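PDB 4Z8N: reticulocyte-binding protein 2a from Plasmodium vivax, which probably binds a receptor on the surface of red blood cells through this erythrocyte-binding domain during invasion by the malaria parasite. Local coordinates for residues Pro23-Tyr37 against Leu252-Phe265. Residues are numbered along the deposited sequence; the frame is centred on the assembly and turned at random.
Sequences PFYVQMNYFAEIKYY and LYFDSANFYATYKF
With CG anti to the backbone N (chi1 170°), Tyr30 lays its ring against Ala257 and Phe254, and the same choice of torsion in Phe265 turns a face of that ring to Val26. Tyr30 and its alanine partners show how helices can interlock around small residues. Helix 26-37 and helix 252-265 run at 127° to each other, their axes approaching to 8.6 Å. The small side chains of Ala261 and Ala257 are consistent with this approach and leave room for the Tyr30 ring: the CB of Ala261 lies 3.7 Å from the CA of Tyr30, and the CB of Ala257 enters a hole formed by Tyr30, Glu33, Ile34 and Tyr37. Tyr30 is a reciprocal knob among Phe254, Ala257, Asn258 and Ala261; Phe254 O, 3.5 Å from Tyr30 CE1, and Asn258 N lie at its ring edge, while its hydroxyl reaches the ring of Phe254. Ile34 CD1 fills in beside them, 3.7 Å from Ala257 CB.

At one end, Val26 CB makes a CH-pi contact over the face of Phe265, 4.0 Å from the ring centroid, and Phe24 O and Pro23 CD approach the ring edge. At the other, Tyr37 sets CE1 over a face of Tyr253, 3.5 Å from its CG, with the planes at 47°; the Tyr253 hydroxyl bonds to His41. Glu33, bent at chi2, is a knob among Ala257, Tyr260, Ala261 and Lys264, its carboxylate at the ring edge of Tyr260 and in a long salt bridge with extended Lys264, OE2 to NZ 3.5 Å.

Asn29 OD1 is buried without a polar partner beside the Lys264 methylenes. The chemistry suggests that apolar packing contributes most of this junction between the N-terminal helix and the long C-terminal helix of the erythrocyte-binding domain, the weak ionic link being a marginal addition.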
# COMPACT_ATOMS: atom_id res chain seq x y z
N PRO A 23 8.20 4.14 -2.08
CA PRO A 23 8.53 5.52 -1.69
C PRO A 23 7.63 6.12 -0.61
O PRO A 23 7.52 7.34 -0.55
CB PRO A 23 8.36 6.28 -3.00
CG PRO A 23 7.20 5.59 -3.65
CD PRO A 23 7.30 4.13 -3.25
N PHE A 24 6.97 5.27 0.18
CA PHE A 24 6.24 5.68 1.39
C PHE A 24 4.99 6.53 1.15
O PHE A 24 3.92 6.23 1.69
CB PHE A 24 7.19 6.42 2.34
CG PHE A 24 8.50 5.71 2.55
CD1 PHE A 24 8.56 4.53 3.28
CD2 PHE A 24 9.68 6.21 2.00
CE1 PHE A 24 9.76 3.87 3.46
CE2 PHE A 24 10.88 5.55 2.19
CZ PHE A 24 10.92 4.38 2.92
N TYR A 25 5.11 7.60 0.37
CA TYR A 25 3.96 8.45 0.05
C TYR A 25 3.71 8.48 -1.44
O TYR A 25 4.65 8.48 -2.23
CB TYR A 25 4.17 9.88 0.57
CG TYR A 25 4.04 10.04 2.07
CD1 TYR A 25 5.06 9.62 2.92
CD2 TYR A 25 2.92 10.63 2.62
CE1 TYR A 25 4.95 9.78 4.29
CE2 TYR A 25 2.80 10.79 3.99
CZ TYR A 25 3.82 10.36 4.82
OH TYR A 25 3.70 10.51 6.18
N VAL A 26 2.44 8.53 -1.84
CA VAL A 26 2.09 8.46 -3.25
C VAL A 26 2.53 9.72 -4.00
O VAL A 26 2.84 9.66 -5.19
CB VAL A 26 0.57 8.23 -3.45
CG1 VAL A 26 -0.24 9.42 -2.95
CG2 VAL A 26 0.26 7.93 -4.91
N GLN A 27 2.59 10.85 -3.30
CA GLN A 27 3.05 12.11 -3.89
C GLN A 27 4.48 11.97 -4.42
O GLN A 27 4.83 12.55 -5.45
CB GLN A 27 2.99 13.25 -2.87
CG GLN A 27 1.58 13.63 -2.42
CD GLN A 27 1.19 12.97 -1.11
OE1 GLN A 27 1.35 11.76 -0.93
NE2 GLN A 27 0.66 13.77 -0.18
N MET A 28 5.30 11.21 -3.70
CA MET A 28 6.70 11.02 -4.08
C MET A 28 6.78 10.23 -5.37
O MET A 28 7.64 10.47 -6.21
CB MET A 28 7.47 10.31 -2.96
CG MET A 28 7.38 11.01 -1.61
SD MET A 28 8.11 12.67 -1.61
CE MET A 28 9.85 12.28 -1.53
N ASN A 29 5.87 9.27 -5.52
CA ASN A 29 5.75 8.51 -6.75
C ASN A 29 5.34 9.43 -7.89
O ASN A 29 5.84 9.33 -9.01
CB ASN A 29 4.73 7.39 -6.58
CG ASN A 29 4.95 6.25 -7.54
OD1 ASN A 29 4.87 6.42 -8.76
ND2 ASN A 29 5.23 5.07 -7.01
N TYR A 30 4.42 10.34 -7.59
CA TYR A 30 3.93 11.31 -8.57
C TYR A 30 5.05 12.24 -9.05
O TYR A 30 5.16 12.51 -10.25
CB TYR A 30 2.78 12.12 -7.97
CG TYR A 30 2.35 13.31 -8.79
CD1 TYR A 30 1.54 13.16 -9.91
CD2 TYR A 30 2.75 14.60 -8.44
CE1 TYR A 30 1.15 14.24 -10.66
CE2 TYR A 30 2.36 15.69 -9.19
CZ TYR A 30 1.56 15.51 -10.30
OH TYR A 30 1.17 16.59 -11.05
N PHE A 31 5.87 12.72 -8.13
CA PHE A 31 6.96 13.63 -8.47
C PHE A 31 7.99 12.94 -9.37
O PHE A 31 8.60 13.59 -10.22
CB PHE A 31 7.63 14.17 -7.21
CG PHE A 31 6.72 15.01 -6.36
CD1 PHE A 31 5.74 15.80 -6.94
CD2 PHE A 31 6.85 15.02 -4.98
CE1 PHE A 31 4.90 16.58 -6.16
CE2 PHE A 31 6.02 15.80 -4.19
CZ PHE A 31 5.04 16.58 -4.78
N ALA A 32 8.17 11.64 -9.17
CA ALA A 32 9.07 10.86 -10.01
C ALA A 32 8.52 10.71 -11.42
O ALA A 32 9.27 10.72 -12.39
CB ALA A 32 9.33 9.49 -9.39
N GLU A 33 7.20 10.58 -11.52
CA GLU A 33 6.53 10.45 -12.81
C GLU A 33 6.63 11.72 -13.64
O GLU A 33 6.90 11.67 -14.84
CB GLU A 33 5.06 10.07 -12.63
CG GLU A 33 4.85 8.65 -12.14
CD GLU A 33 5.45 7.62 -13.09
OE1 GLU A 33 5.34 7.81 -14.32
OE2 GLU A 33 6.05 6.64 -12.60
N ILE A 34 6.42 12.86 -12.99
CA ILE A 34 6.52 14.16 -13.65
C ILE A 34 7.93 14.36 -14.21
O ILE A 34 8.11 14.94 -15.29
CB ILE A 34 6.18 15.31 -12.69
CG1 ILE A 34 4.70 15.26 -12.31
CG2 ILE A 34 6.49 16.67 -13.32
CD1 ILE A 34 3.77 15.45 -13.49
N LYS A 35 8.92 13.85 -13.49
CA LYS A 35 10.32 14.03 -13.85
C LYS A 35 10.63 13.61 -15.29
O LYS A 35 11.30 14.35 -16.01
CB LYS A 35 11.23 13.26 -12.89
CG LYS A 35 12.71 13.40 -13.18
CD LYS A 35 13.55 12.71 -12.13
CE LYS A 35 13.92 13.66 -11.00
NZ LYS A 35 15.18 14.41 -11.30
N TYR A 36 10.14 12.45 -15.72
CA TYR A 36 10.40 12.03 -17.09
C TYR A 36 9.19 12.26 -18.00
O TYR A 36 9.25 12.00 -19.21
CB TYR A 36 10.84 10.56 -17.14
CG TYR A 36 9.80 9.55 -16.71
CD1 TYR A 36 8.95 8.97 -17.63
CD2 TYR A 36 9.71 9.15 -15.38
CE1 TYR A 36 8.01 8.03 -17.25
CE2 TYR A 36 8.77 8.21 -14.99
CZ TYR A 36 7.92 7.65 -15.93
OH TYR A 36 6.99 6.71 -15.54
N TYR A 37 8.11 12.77 -17.43
CA TYR A 37 6.94 13.16 -18.21
C TYR A 37 7.29 14.34 -19.13
O TYR A 37 6.97 14.33 -20.32
CB TYR A 37 5.78 13.54 -17.29
CG TYR A 37 4.42 13.55 -17.95
CD1 TYR A 37 4.08 14.52 -18.89
CD2 TYR A 37 3.46 12.59 -17.63
CE1 TYR A 37 2.84 14.53 -19.50
CE2 TYR A 37 2.21 12.59 -18.23
CZ TYR A 37 1.91 13.57 -19.17
OH TYR A 37 0.67 13.58 -19.77
N LEU A 252 -3.94 18.46 -17.77
CA LEU A 252 -3.92 17.20 -18.51
C LEU A 252 -2.69 16.38 -18.11
O LEU A 252 -2.79 15.18 -17.86
CB LEU A 252 -3.94 17.45 -20.02
CG LEU A 252 -5.31 17.66 -20.67
CD1 LEU A 252 -5.17 17.85 -22.17
CD2 LEU A 252 -6.24 16.49 -20.36
N TYR A 253 -1.54 17.05 -18.05
CA TYR A 253 -0.31 16.42 -17.61
C TYR A 253 -0.44 15.87 -16.20
O TYR A 253 -0.16 14.70 -15.94
CB TYR A 253 0.86 17.41 -17.65
CG TYR A 253 1.45 17.70 -19.02
CD1 TYR A 253 0.78 17.34 -20.18
CD2 TYR A 253 2.68 18.33 -19.14
CE1 TYR A 253 1.32 17.61 -21.43
CE2 TYR A 253 3.23 18.61 -20.38
CZ TYR A 253 2.55 18.24 -21.52
OH TYR A 253 3.11 18.52 -22.75
N PHE A 254 -0.89 16.73 -15.29
CA PHE A 254 -0.93 16.40 -13.87
C PHE A 254 -1.96 15.32 -13.54
O PHE A 254 -1.70 14.45 -12.72
CB PHE A 254 -1.21 17.66 -13.04
CG PHE A 254 -0.12 18.70 -13.12
CD1 PHE A 254 1.14 18.38 -13.61
CD2 PHE A 254 -0.36 20.00 -12.69
CE1 PHE A 254 2.14 19.33 -13.68
CE2 PHE A 254 0.64 20.96 -12.76
CZ PHE A 254 1.89 20.62 -13.25
N ASP A 255 -3.11 15.39 -14.19
CA ASP A 255 -4.15 14.38 -13.99
C ASP A 255 -3.68 13.01 -14.45
O ASP A 255 -3.91 12.01 -13.77
CB ASP A 255 -5.43 14.77 -14.75
CG ASP A 255 -6.20 15.88 -14.05
OD1 ASP A 255 -5.68 16.45 -13.07
OD2 ASP A 255 -7.32 16.19 -14.50
N SER A 256 -3.00 12.97 -15.59
CA SER A 256 -2.48 11.72 -16.15
C SER A 256 -1.46 11.08 -15.22
O SER A 256 -1.54 9.90 -14.91
CB SER A 256 -1.85 11.97 -17.52
OG SER A 256 -2.81 12.47 -18.43
N ALA A 257 -0.49 11.88 -14.80
CA ALA A 257 0.60 11.39 -13.96
C ALA A 257 0.07 10.95 -12.59
O ALA A 257 0.55 9.97 -12.03
CB ALA A 257 1.67 12.46 -13.80
N ASN A 258 -0.91 11.68 -12.08
CA ASN A 258 -1.49 11.36 -10.78
C ASN A 258 -2.29 10.05 -10.81
O ASN A 258 -2.24 9.27 -9.86
CB ASN A 258 -2.38 12.51 -10.29
CG ASN A 258 -2.94 12.26 -8.91
OD1 ASN A 258 -2.22 12.33 -7.91
ND2 ASN A 258 -4.24 11.98 -8.83
N PHE A 259 -3.01 9.82 -11.89
CA PHE A 259 -3.76 8.58 -12.06
C PHE A 259 -2.82 7.38 -12.14
O PHE A 259 -3.08 6.33 -11.53
CB PHE A 259 -4.63 8.64 -13.32
CG PHE A 259 -5.87 9.47 -13.15
CD1 PHE A 259 -6.54 9.50 -11.94
CD2 PHE A 259 -6.37 10.22 -14.21
CE1 PHE A 259 -7.69 10.26 -11.78
CE2 PHE A 259 -7.51 10.98 -14.06
CZ PHE A 259 -8.17 11.01 -12.84
N TYR A 260 -1.72 7.51 -12.87
CA TYR A 260 -0.78 6.41 -13.01
C TYR A 260 0.02 6.20 -11.73
O TYR A 260 0.29 5.06 -11.34
CB TYR A 260 0.17 6.62 -14.19
CG TYR A 260 1.22 5.54 -14.29
CD1 TYR A 260 0.87 4.24 -14.63
CD2 TYR A 260 2.55 5.81 -14.01
CE1 TYR A 260 1.83 3.24 -14.71
CE2 TYR A 260 3.52 4.82 -14.09
CZ TYR A 260 3.15 3.54 -14.44
OH TYR A 260 4.10 2.55 -14.52
N ALA A 261 0.40 7.29 -11.08
CA ALA A 261 1.15 7.21 -9.83
C ALA A 261 0.34 6.49 -8.76
O ALA A 261 0.88 5.70 -7.98
CB ALA A 261 1.55 8.59 -9.35
N THR A 262 -0.96 6.77 -8.73
CA THR A 262 -1.88 6.11 -7.81
C THR A 262 -1.96 4.61 -8.10
O THR A 262 -1.92 3.78 -7.19
CB THR A 262 -3.29 6.72 -7.89
OG1 THR A 262 -3.23 8.09 -7.48
CG2 THR A 262 -4.27 5.97 -7.00
N TYR A 263 -2.08 4.28 -9.39
CA TYR A 263 -2.11 2.90 -9.84
C TYR A 263 -0.81 2.17 -9.47
O TYR A 263 -0.84 1.08 -8.89
CB TYR A 263 -2.34 2.85 -11.35
CG TYR A 263 -2.11 1.49 -11.98
CD1 TYR A 263 -3.12 0.53 -11.99
CD2 TYR A 263 -0.90 1.17 -12.58
CE1 TYR A 263 -2.92 -0.70 -12.57
CE2 TYR A 263 -0.69 -0.06 -13.16
CZ TYR A 263 -1.70 -1.00 -13.15
OH TYR A 263 -1.50 -2.22 -13.73
N LYS A 264 0.32 2.79 -9.79
CA LYS A 264 1.62 2.17 -9.57
C LYS A 264 1.95 2.00 -8.09
O LYS A 264 2.49 0.98 -7.68
CB LYS A 264 2.71 3.01 -10.26
CG LYS A 264 4.12 2.46 -10.10
CD LYS A 264 5.13 3.38 -10.76
CE LYS A 264 6.55 2.89 -10.55
NZ LYS A 264 7.54 3.82 -11.18
N PHE A 265 1.62 3.02 -7.30
CA PHE A 265 1.89 3.01 -5.86
C PHE A 265 1.23 1.81 -5.18
O PHE A 265 1.83 1.17 -4.31
CB PHE A 265 1.41 4.32 -5.24
CG PHE A 265 1.78 4.49 -3.79
CD1 PHE A 265 3.10 4.72 -3.42
CD2 PHE A 265 0.81 4.45 -2.80
CE1 PHE A 265 3.44 4.89 -2.09
CE2 PHE A 265 1.14 4.62 -1.47
CZ PHE A 265 2.46 4.84 -1.11